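PDB 2IL5: hypothetical protein from Staphylococcus aureus subsp. aureus, which is of unknown function but, as a member of the Activator of Hsp90 ATPase homolog 1-like family, may bind apolar ligands as some other Bet v 1-like proteins do. Local coordinates for residues E10-V14 with Y139-K143; L28-W33 with M161-I165; D104-E109 with M120-S126. One frame throughout, in Å; residues are numbered along the deposited sequence.

Contact 1 (E10-V14 with Y139-K143); sequences ENEHV and YKQKK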
loop_
_atom_site.group_PDB
_atom_site.type_symbol
_atom_site.label_atom_id
_atom_site.label_comp_id
_atom_site.label_asym_id
_atom_site.label_seq_id
_atom_site.Cartn_x
_atom_site.Cartn_y
_atom_site.Cartn_z
ATOM N N GLU A 10 -13.351 -14.393 15.798
ATOM C CA GLU A 10 -12.317 -15.404 15.528
ATOM C C GLU A 10 -11.319 -15.046 14.405
ATOM O O GLU A 10 -10.313 -15.729 14.222
ATOM C CB GLU A 10 -12.973 -16.777 15.310
ATOM C CG GLU A 10 -13.617 -17.333 16.589
ATOM C CD GLU A 10 -14.141 -18.763 16.452
ATOM O OE1 GLU A 10 -13.762 -19.469 15.491
ATOM O OE2 GLU A 10 -14.935 -19.188 17.319
ATOM N N ASN A 11 -11.614 -13.980 13.671
ATOM C CA ASN A 11 -10.746 -13.482 12.624
ATOM C C ASN A 11 -9.550 -12.788 13.240
ATOM O O ASN A 11 -9.722 -11.981 14.167
ATOM C CB ASN A 11 -11.483 -12.487 11.748
ATOM C CG ASN A 11 -12.555 -13.132 10.865
ATOM O OD1 ASN A 11 -12.669 -14.362 10.750
ATOM N ND2 ASN A 11 -13.347 -12.278 10.223
ATOM N N GLU A 12 -8.353 -13.104 12.733
ATOM C CA GLU A 12 -7.100 -12.548 13.255
ATOM C C GLU A 12 -6.428 -11.778 12.151
ATOM O O GLU A 12 -6.745 -11.974 10.981
ATOM C CB GLU A 12 -6.141 -13.642 13.745
ATOM C CG GLU A 12 -6.672 -14.482 14.872
ATOM C CD GLU A 12 -5.953 -15.827 14.998
ATOM O OE1 GLU A 12 -4.851 -16.001 14.438
ATOM O OE2 GLU A 12 -6.493 -16.724 15.676
ATOM N N HIS A 13 -5.492 -10.915 12.555
ATOM C CA HIS A 13 -4.778 -10.035 11.669
ATOM C C HIS A 13 -3.502 -10.682 11.168
ATOM O O HIS A 13 -2.842 -11.394 11.896
ATOM C CB HIS A 13 -4.394 -8.751 12.411
ATOM C CG HIS A 13 -5.568 -7.902 12.818
ATOM N ND1 HIS A 13 -6.227 -7.064 11.940
ATOM C CD2 HIS A 13 -6.158 -7.717 14.022
ATOM C CE1 HIS A 13 -7.195 -6.432 12.578
ATOM N NE2 HIS A 13 -7.171 -6.805 13.844
ATOM N N VAL A 14 -3.147 -10.439 9.914
ATOM C CA VAL A 14 -1.753 -10.542 9.572
ATOM C C VAL A 14 -1.142 -9.132 9.505
ATOM O O VAL A 14 -1.816 -8.159 9.143
ATOM C CB VAL A 14 -1.441 -11.427 8.334
ATOM C CG1 VAL A 14 -2.141 -12.799 8.458
ATOM C CG2 VAL A 14 -1.817 -10.768 7.092
ATOM N N TYR A 139 -6.129 -22.663 9.549
ATOM C CA TYR A 139 -6.222 -21.211 9.702
ATOM C C TYR A 139 -4.852 -20.527 9.717
ATOM O O TYR A 139 -4.624 -19.481 9.088
ATOM C CB TYR A 139 -6.957 -20.866 10.997
ATOM C CG TYR A 139 -7.330 -19.414 11.003
ATOM C CD1 TYR A 139 -7.789 -18.799 9.823
ATOM C CD2 TYR A 139 -7.163 -18.622 12.141
ATOM C CE1 TYR A 139 -8.085 -17.474 9.783
ATOM C CE2 TYR A 139 -7.483 -17.279 12.108
ATOM C CZ TYR A 139 -7.946 -16.722 10.912
ATOM O OH TYR A 139 -8.319 -15.407 10.865
ATOM N N LYS A 140 -3.943 -21.131 10.463
ATOM C CA LYS A 140 -2.598 -20.693 10.520
ATOM C C LYS A 140 -1.917 -20.755 9.146
ATOM O O LYS A 140 -1.219 -19.820 8.778
ATOM C CB LYS A 140 -1.859 -21.449 11.615
ATOM C CG LYS A 140 -0.365 -21.670 11.375
ATOM C CD LYS A 140 0.410 -21.765 12.722
ATOM C CE LYS A 140 1.903 -21.996 12.456
ATOM N NZ LYS A 140 2.782 -21.471 13.534
ATOM N N GLN A 141 -2.151 -21.826 8.386
ATOM C CA GLN A 141 -1.663 -21.934 7.024
ATOM C C GLN A 141 -2.235 -20.897 6.058
ATOM O O GLN A 141 -1.507 -20.408 5.209
ATOM C CB GLN A 141 -1.792 -23.395 6.484
ATOM C CG GLN A 141 -0.980 -24.390 7.397
ATOM C CD GLN A 141 -1.127 -25.936 7.109
ATOM O OE1 GLN A 141 -0.150 -26.692 7.302
ATOM N NE2 GLN A 141 -2.333 -26.396 6.697
ATOM N N LYS A 142 -3.539 -20.593 6.160
ATOM C CA LYS A 142 -4.174 -19.539 5.364
ATOM C C LYS A 142 -3.599 -18.122 5.679
ATOM O O LYS A 142 -3.454 -17.322 4.779
ATOM C CB LYS A 142 -5.690 -19.503 5.587
ATOM C CG LYS A 142 -6.393 -18.461 4.705
ATOM C CD LYS A 142 -7.888 -18.385 4.889
ATOM C CE LYS A 142 -8.521 -17.297 3.975
ATOM N NZ LYS A 142 -9.919 -17.082 4.375
ATOM N N LYS A 143 -3.296 -17.821 6.942
ATOM C CA LYS A 143 -2.668 -16.537 7.310
ATOM C C LYS A 143 -1.220 -16.415 6.846
ATOM O O LYS A 143 -0.809 -15.349 6.456
ATOM C CB LYS A 143 -2.729 -16.281 8.801
ATOM C CG LYS A 143 -4.162 -16.252 9.324
ATOM C CD LYS A 143 -4.132 -16.548 10.810
ATOM C CE LYS A 143 -3.448 -15.438 11.504
ATOM N NZ LYS A 143 -2.926 -15.976 12.783
#
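Glu12 meets both Tyr139 and Lys143, residues one turn apart on the long C-terminal helix that, in the helix-grip fold of the Bet v 1-like clan, lies across the antiparallel sheet. Here the N-terminal half of helix 136-166 faces the start of the edge strand 12-22, the two short axes coming within 10.1 Å of each other. Tyr139 points its hydroxyl at the strand. Its OH accepts a bond from Glu12 N at 3.0 Å, with an N-H...O angle of 163°, and donates in turn to Val128 O. The hydroxyl is thus gripped by two backbone groups, one on strand 12-22 and one on its neighbour 118-128, and ties the helix to both. The Glu12 carboxylate stands at the rim of the phenol, its CD 3.6 Å from Tyr139 CE2; OE2 lies near the ring plane, although the carboxylate itself is turned 73° away from it. One turn on, Lys143 N bonds to Tyr139 O at 3.0 Å. The lysine side chain folds back along the same turn, so that CD rests over one face of the Tyr139 ring, toward the rim. A bend at chi3 (66°) then swings the ammonium group out to Glu12, where NZ forms a salt bridge with OE1, nearly along its C-O bond. The NZ to OE1 distance of 2.5 Å is short for such a pair, so its exact value is doubtful. Glu12 therefore gives the tyrosine its backbone N-H and the lysine its carboxylate; the Glu12 side chain is exposed, while the Tyr139 ring is buried. Further along the strand, buried Val14 packs CG1 on the aliphatic base of Lys143, 3.5 Å from CB.

Contact 2 (L28-W33 with M161-I165); sequences LVYEAW and MYHVI
The indole of Trp33 meets the selenium of Met161, a selenomethionine in this crystal, in an oblique Met-aromatic contact: SE lies 4.4 Å from the centroid of the five-membered ring, 50° off its normal. Its closest indole atom is Trp33 NE1, at 3.6 Å. This nitrogen, buried with no hydrogen-bond partner in the model, has the polarisable selenium as a close neighbour. At the CD1 edge of the indole the carbonyl oxygen Val29 O, from one turn earlier, lies in the ring plane. Trp42 and Phe110 add edge-to-face ring contacts from other parts of the chain. Met161 runs outward from its helix and bends at chi3 (75°), crossing Trp33 and Val29 at about right angles, so that its methyl CE comes to Val29 CG1 at 4.1 Å.

In the helix-grip fold, short helices between the first two strands abut the last part of the C-terminal helix. Helix 26-32 does so here: the axes of segments 28-32 and 161-165 pass 10.2 Å apart at a crossing angle of 117°. Ala32 points at the partner helix: its CB touches Met161 CG at 3.6 Å and, one helical turn further along the partner, Ile165 CD1 at 3.9 Å. Ile165 divides its branches between neighbouring residues on one side of helix 26-32. CG1, beside the backbone N, carries CD1 over the backbone of Val29, 4.1 Å from its CA, while CG2 turns to Leu28 CB, also at 4.1 Å. No hydrogen bond joins the segments; Ala32 O bonds to Trp42 NE1. Phe24 also packs on Ile165.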
loop_
_atom_site.group_PDB
_atom_site.type_symbol
_atom_site.label_atom_id
_atom_site.label_comp_id
_atom_site.label_asym_id
_atom_site.label_seq_id
_atom_site.Cartn_x
_atom_site.Cartn_y
_atom_site.Cartn_z
ATOM N N LEU A 28 11.023 13.131 -1.805
ATOM C CA LEU A 28 10.771 12.425 -3.081
ATOM C C LEU A 28 9.992 11.127 -2.873
ATOM O O LEU A 28 9.084 10.829 -3.644
ATOM C CB LEU A 28 12.051 12.182 -3.882
ATOM C CG LEU A 28 12.627 13.402 -4.633
ATOM C CD1 LEU A 28 13.873 12.981 -5.354
ATOM C CD2 LEU A 28 11.643 14.076 -5.621
ATOM N N VAL A 29 10.340 10.374 -1.829
ATOM C CA VAL A 29 9.579 9.180 -1.466
ATOM C C VAL A 29 8.165 9.496 -0.954
ATOM O O VAL A 29 7.206 8.815 -1.327
ATOM C CB VAL A 29 10.342 8.282 -0.471
ATOM C CG1 VAL A 29 9.557 6.986 -0.238
ATOM C CG2 VAL A 29 11.731 7.963 -1.047
ATOM N N TYR A 30 8.037 10.531 -0.124
ATOM C CA TYR A 30 6.743 10.937 0.433
ATOM C C TYR A 30 5.816 11.361 -0.687
ATOM O O TYR A 30 4.656 11.005 -0.692
ATOM C CB TYR A 30 6.916 12.057 1.469
ATOM C CG TYR A 30 5.622 12.590 2.078
ATOM C CD1 TYR A 30 4.999 13.754 1.566
ATOM C CD2 TYR A 30 5.031 11.957 3.189
ATOM C CE1 TYR A 30 3.812 14.243 2.111
ATOM C CE2 TYR A 30 3.845 12.430 3.743
ATOM C CZ TYR A 30 3.234 13.568 3.214
ATOM O OH TYR A 30 2.063 14.045 3.804
ATOM N N GLU A 31 6.335 12.137 -1.627
ATOM C CA GLU A 31 5.590 12.537 -2.813
ATOM C C GLU A 31 4.967 11.352 -3.585
ATOM O O GLU A 31 3.818 11.449 -4.052
ATOM C CB GLU A 31 6.497 13.352 -3.741
ATOM C CG GLU A 31 5.762 14.081 -4.879
ATOM C CD GLU A 31 6.686 14.989 -5.747
ATOM O OE1 GLU A 31 7.696 14.516 -6.319
ATOM O OE2 GLU A 31 6.371 16.186 -5.871
ATOM N N ALA A 32 5.716 10.252 -3.725
ATOM C CA ALA A 32 5.228 9.041 -4.427
ATOM C C ALA A 32 3.889 8.541 -3.891
ATOM O O ALA A 32 3.079 8.002 -4.657
ATOM C CB ALA A 32 6.273 7.934 -4.354
ATOM N N TRP A 33 3.667 8.776 -2.581
ATOM C CA TRP A 33 2.549 8.267 -1.792
ATOM C C TRP A 33 1.381 9.220 -1.785
ATOM O O TRP A 33 0.294 8.853 -1.352
ATOM C CB TRP A 33 2.957 8.007 -0.316
ATOM C CG TRP A 33 3.732 6.693 -0.101
ATOM C CD1 TRP A 33 5.097 6.493 -0.255
ATOM C CD2 TRP A 33 3.190 5.429 0.317
ATOM N NE1 TRP A 33 5.421 5.182 0.050
ATOM C CE2 TRP A 33 4.274 4.508 0.395
ATOM C CE3 TRP A 33 1.896 4.975 0.630
ATOM C CZ2 TRP A 33 4.091 3.153 0.786
ATOM C CZ3 TRP A 33 1.717 3.611 1.005
ATOM C CH2 TRP A 33 2.802 2.730 1.070
HETATM N N MSE A 161 7.357 1.651 -7.529
HETATM C CA MSE A 161 7.489 2.980 -6.978
HETATM C C MSE A 161 8.928 3.534 -7.121
HETATM O O MSE A 161 9.111 4.713 -7.401
HETATM C CB MSE A 161 7.049 3.005 -5.502
HETATM C CG MSE A 161 7.073 4.413 -4.846
HETATM SE SE MSE A 161 7.230 4.237 -2.909
HETATM C CE MSE A 161 9.097 3.759 -2.707
ATOM N N TYR A 162 9.930 2.688 -6.902
ATOM C CA TYR A 162 11.317 3.101 -7.001
ATOM C C TYR A 162 11.707 3.662 -8.409
ATOM O O TYR A 162 12.360 4.700 -8.490
ATOM C CB TYR A 162 12.262 1.967 -6.564
ATOM C CG TYR A 162 13.731 2.301 -6.783
ATOM C CD1 TYR A 162 14.510 2.840 -5.753
ATOM C CD2 TYR A 162 14.336 2.111 -8.035
ATOM C CE1 TYR A 162 15.866 3.164 -5.964
ATOM C CE2 TYR A 162 15.669 2.436 -8.246
ATOM C CZ TYR A 162 16.424 2.963 -7.203
ATOM O OH TYR A 162 17.750 3.281 -7.419
ATOM N N HIS A 163 11.299 2.972 -9.479
ATOM C CA HIS A 163 11.547 3.409 -10.850
ATOM C C HIS A 163 10.731 4.622 -11.242
ATOM O O HIS A 163 11.220 5.459 -11.968
ATOM C CB HIS A 163 11.317 2.280 -11.838
ATOM C CG HIS A 163 12.270 1.142 -11.669
ATOM N ND1 HIS A 163 13.511 1.114 -12.273
ATOM C CD2 HIS A 163 12.170 -0.004 -10.954
ATOM C CE1 HIS A 163 14.129 -0.010 -11.947
ATOM N NE2 HIS A 163 13.337 -0.703 -11.143
ATOM N N VAL A 164 9.507 4.745 -10.743
ATOM C CA VAL A 164 8.714 5.949 -10.975
ATOM C C VAL A 164 9.449 7.152 -10.376
ATOM O O VAL A 164 9.471 8.229 -10.975
ATOM C CB VAL A 164 7.305 5.833 -10.350
ATOM C CG1 VAL A 164 6.605 7.224 -10.262
ATOM C CG2 VAL A 164 6.453 4.796 -11.099
ATOM N N ILE A 165 10.056 6.977 -9.201
ATOM C CA ILE A 165 10.845 8.059 -8.601
ATOM C C ILE A 165 12.153 8.327 -9.390
ATOM O O ILE A 165 12.471 9.475 -9.707
ATOM C CB ILE A 165 11.124 7.837 -7.082
ATOM C CG1 ILE A 165 9.831 7.662 -6.298
ATOM C CG2 ILE A 165 11.899 9.040 -6.497
ATOM C CD1 ILE A 165 10.022 7.016 -4.923
#

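Contact 3 (D104-E109 with M120-S126); sequences DVIEVE and MLFYYRS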
loop_
_atom_site.group_PDB
_atom_site.type_symbol
_atom_site.label_atom_id
_atom_site.label_comp_id
_atom_site.label_asym_id
_atom_site.label_seq_id
_atom_site.Cartn_x
_atom_site.Cartn_y
_atom_site.Cartn_z
ATOM N N ASP A 104 -8.155 -2.655 5.681
ATOM C CA ASP A 104 -6.759 -2.810 5.935
ATOM C C ASP A 104 -6.137 -1.440 6.295
ATOM O O ASP A 104 -6.597 -0.376 5.891
ATOM C CB ASP A 104 -6.049 -3.406 4.744
ATOM C CG ASP A 104 -6.725 -4.687 4.216
ATOM O OD1 ASP A 104 -7.437 -5.396 4.986
ATOM O OD2 ASP A 104 -6.479 -4.988 3.016
ATOM N N VAL A 105 -5.057 -1.532 7.049
ATOM C CA VAL A 105 -4.352 -0.374 7.562
ATOM C C VAL A 105 -2.970 -0.365 6.953
ATOM O O VAL A 105 -2.293 -1.354 6.974
ATOM C CB VAL A 105 -4.292 -0.411 9.140
ATOM C CG1 VAL A 105 -3.182 0.497 9.686
ATOM C CG2 VAL A 105 -5.687 -0.071 9.738
ATOM N N ILE A 106 -2.584 0.773 6.403
ATOM C CA ILE A 106 -1.184 1.072 6.062
ATOM C C ILE A 106 -0.633 2.203 6.955
ATOM O O ILE A 106 -1.255 3.238 7.094
ATOM C CB ILE A 106 -1.068 1.496 4.565
ATOM C CG1 ILE A 106 -1.223 0.248 3.664
ATOM C CG2 ILE A 106 0.269 2.240 4.286
ATOM C CD1 ILE A 106 -1.280 0.562 2.129
ATOM N N GLU A 107 0.517 1.987 7.582
ATOM C CA GLU A 107 1.231 3.078 8.281
ATOM C C GLU A 107 2.656 3.062 7.771
ATOM O O GLU A 107 3.324 2.049 7.861
ATOM C CB GLU A 107 1.170 2.927 9.781
ATOM C CG GLU A 107 -0.263 2.968 10.300
ATOM C CD GLU A 107 -0.434 2.660 11.758
ATOM O OE1 GLU A 107 0.521 2.202 12.418
ATOM O OE2 GLU A 107 -1.560 2.916 12.280
ATOM N N VAL A 108 3.083 4.165 7.161
ATOM C CA VAL A 108 4.382 4.218 6.541
ATOM C C VAL A 108 5.128 5.492 7.000
ATOM O O VAL A 108 4.638 6.610 6.859
ATOM C CB VAL A 108 4.319 4.041 4.967
ATOM C CG1 VAL A 108 3.527 5.152 4.319
ATOM C CG2 VAL A 108 5.759 3.952 4.361
ATOM N N GLU A 109 6.315 5.287 7.576
ATOM C CA GLU A 109 7.133 6.375 8.042
ATOM C C GLU A 109 8.417 6.543 7.208
ATOM O O GLU A 109 9.044 5.562 6.822
ATOM C CB GLU A 109 7.441 6.196 9.531
ATOM C CG GLU A 109 7.485 7.534 10.261
ATOM C CD GLU A 109 7.683 7.433 11.758
ATOM O OE1 GLU A 109 7.643 6.315 12.334
ATOM O OE2 GLU A 109 7.847 8.515 12.366
HETATM N N MSE A 120 12.545 4.004 4.707
HETATM C CA MSE A 120 11.113 3.888 4.657
HETATM C C MSE A 120 10.703 2.662 5.425
HETATM O O MSE A 120 11.103 1.548 5.089
HETATM C CB MSE A 120 10.617 3.828 3.224
HETATM C CG MSE A 120 9.094 3.801 3.102
HETATM SE SE MSE A 120 8.474 3.471 1.272
HETATM C CE MSE A 120 8.608 1.555 1.158
ATOM N N LEU A 121 9.896 2.906 6.467
ATOM C CA LEU A 121 9.352 1.880 7.332
ATOM C C LEU A 121 7.819 1.731 7.126
ATOM O O LEU A 121 7.000 2.621 7.445
ATOM C CB LEU A 121 9.732 2.137 8.787
ATOM C CG LEU A 121 11.242 2.298 9.058
ATOM C CD1 LEU A 121 11.507 2.912 10.433
ATOM C CD2 LEU A 121 11.955 0.948 8.904
ATOM N N PHE A 122 7.474 0.584 6.558
ATOM C CA PHE A 122 6.115 0.298 6.141
ATOM C C PHE A 122 5.496 -0.751 7.052
ATOM O O PHE A 122 6.078 -1.818 7.253
ATOM C CB PHE A 122 6.115 -0.147 4.641
ATOM C CG PHE A 122 4.785 -0.749 4.159
ATOM C CD1 PHE A 122 3.760 0.073 3.683
ATOM C CD2 PHE A 122 4.589 -2.159 4.145
ATOM C CE1 PHE A 122 2.583 -0.490 3.200
ATOM C CE2 PHE A 122 3.409 -2.741 3.685
ATOM C CZ PHE A 122 2.409 -1.919 3.191
ATOM N N TYR A 123 4.310 -0.453 7.571
ATOM C CA TYR A 123 3.536 -1.413 8.361
ATOM C C TYR A 123 2.163 -1.615 7.727
ATOM O O TYR A 123 1.548 -0.651 7.347
ATOM C CB TYR A 123 3.354 -0.874 9.789
ATOM C CG TYR A 123 2.313 -1.628 10.591
ATOM C CD1 TYR A 123 2.622 -2.821 11.220
ATOM C CD2 TYR A 123 1.005 -1.136 10.723
ATOM C CE1 TYR A 123 1.657 -3.523 12.009
ATOM C CE2 TYR A 123 0.057 -1.804 11.497
ATOM C CZ TYR A 123 0.397 -3.014 12.144
ATOM O OH TYR A 123 -0.547 -3.717 12.874
ATOM N N TYR A 124 1.687 -2.849 7.642
ATOM C CA TYR A 124 0.381 -3.145 7.106
ATOM C C TYR A 124 -0.320 -4.172 7.975
ATOM O O TYR A 124 0.300 -5.165 8.387
ATOM C CB TYR A 124 0.544 -3.679 5.699
ATOM C CG TYR A 124 -0.646 -4.359 5.021
ATOM C CD1 TYR A 124 -1.623 -3.620 4.341
ATOM C CD2 TYR A 124 -0.747 -5.768 5.002
ATOM C CE1 TYR A 124 -2.677 -4.251 3.645
ATOM C CE2 TYR A 124 -1.812 -6.420 4.351
ATOM C CZ TYR A 124 -2.755 -5.669 3.663
ATOM O OH TYR A 124 -3.790 -6.344 3.029
ATOM N N ARG A 125 -1.609 -3.934 8.223
ATOM C CA ARG A 125 -2.452 -4.850 8.999
ATOM C C ARG A 125 -3.710 -5.229 8.207
ATOM O O ARG A 125 -4.398 -4.361 7.674
ATOM C CB ARG A 125 -2.832 -4.234 10.320
ATOM C CG ARG A 125 -3.368 -5.272 11.258
ATOM C CD ARG A 125 -3.765 -4.754 12.608
ATOM N NE ARG A 125 -4.643 -3.597 12.641
ATOM C CZ ARG A 125 -4.250 -2.351 12.957
ATOM N NH1 ARG A 125 -2.968 -2.043 13.172
ATOM N NH2 ARG A 125 -5.133 -1.384 13.017
ATOM N N SER A 126 -3.984 -6.524 8.110
ATOM C CA SER A 126 -5.168 -6.995 7.401
ATOM C C SER A 126 -5.835 -8.152 8.118
ATOM O O SER A 126 -5.158 -9.061 8.553
ATOM C CB SER A 126 -4.801 -7.477 5.995
ATOM O OG SER A 126 -5.986 -7.858 5.310
#
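Ile106 crosses two aromatic rings of the adjacent strand obliquely, touching Phe122 CE1 with its CG2 at 3.7 Å and the in-plane edge of Tyr124 with CG1, 3.9 Å from CD1. With CG anti to the backbone N (chi1 168° in Phe122 and 166° in Tyr124) both rings lie beside the isoleucine, Tyr124 turning its edge to it. On the same face Val108 CG2 packs on Met120 CG at 3.6 Å, while CB of this valine sits at the edge of the Phe122 ring. Beneath these side chains strands 104-112 and 118-128 form an antiparallel hairpin. Val105 with Arg125, Glu107 with Tyr123 and Glu109 with Leu121 are its hydrogen-bonded pairs here, each closed by two N-H...O bonds; Tyr123 N to Glu107 O, at 2.7 Å, is one of them.

The opposite face is more polar. Arg125 lays its guanidinium over Val105, with CG2 3.6 Å from NH2, and bends so that NH1 donates to Tyr123 OH at 3.0 Å, the hydroxyl lying in the guanidinium plane. Glu15 also bonds that hydroxyl. Glu107 runs alongside the Tyr123 ring, but its carboxylate is paired with Lys91 in a salt bridge.

At the far end Asp104 takes Ser126 OG on OD1 at 2.9 Å, from well above the carboxylate plane (61°). Its OD2 is 3.0 Å from Tyr124 OH, and Tyr146 of helix 136-166 is hydrogen-bonded to both hydroxyls, linking this polar cluster to the helix. Strand 89-94 continues the sheet beyond 104-112, and strand 12-22 flanks 118-128 on its other side. Over the face with Ile106 and Phe122 passes helix 136-166, whose Phe154 and Phe158 meet the Phe122 ring.

How the contacts relate
Contacts 1 and 2 hold distant parts of helix 136-166, on opposite sides of the chain's centre; their centres are 32 Å apart and their nearest atoms about 14 Å. Contact 3 lies nearer the middle and touches both. Toward contact 1, centred 18 Å away, Val14 N reaches Ser126 O at 2.8 Å, probably a hydrogen bond between neighbouring strands. Toward contact 2, 16 Å away between centres, Trp33 CZ3 packs on Ile106 CG2 at 3.8 Å. No active site is established. A bound sodium ion lies about 7 Å from the Asp104 side chain, and about 14 Å from that of Trp33.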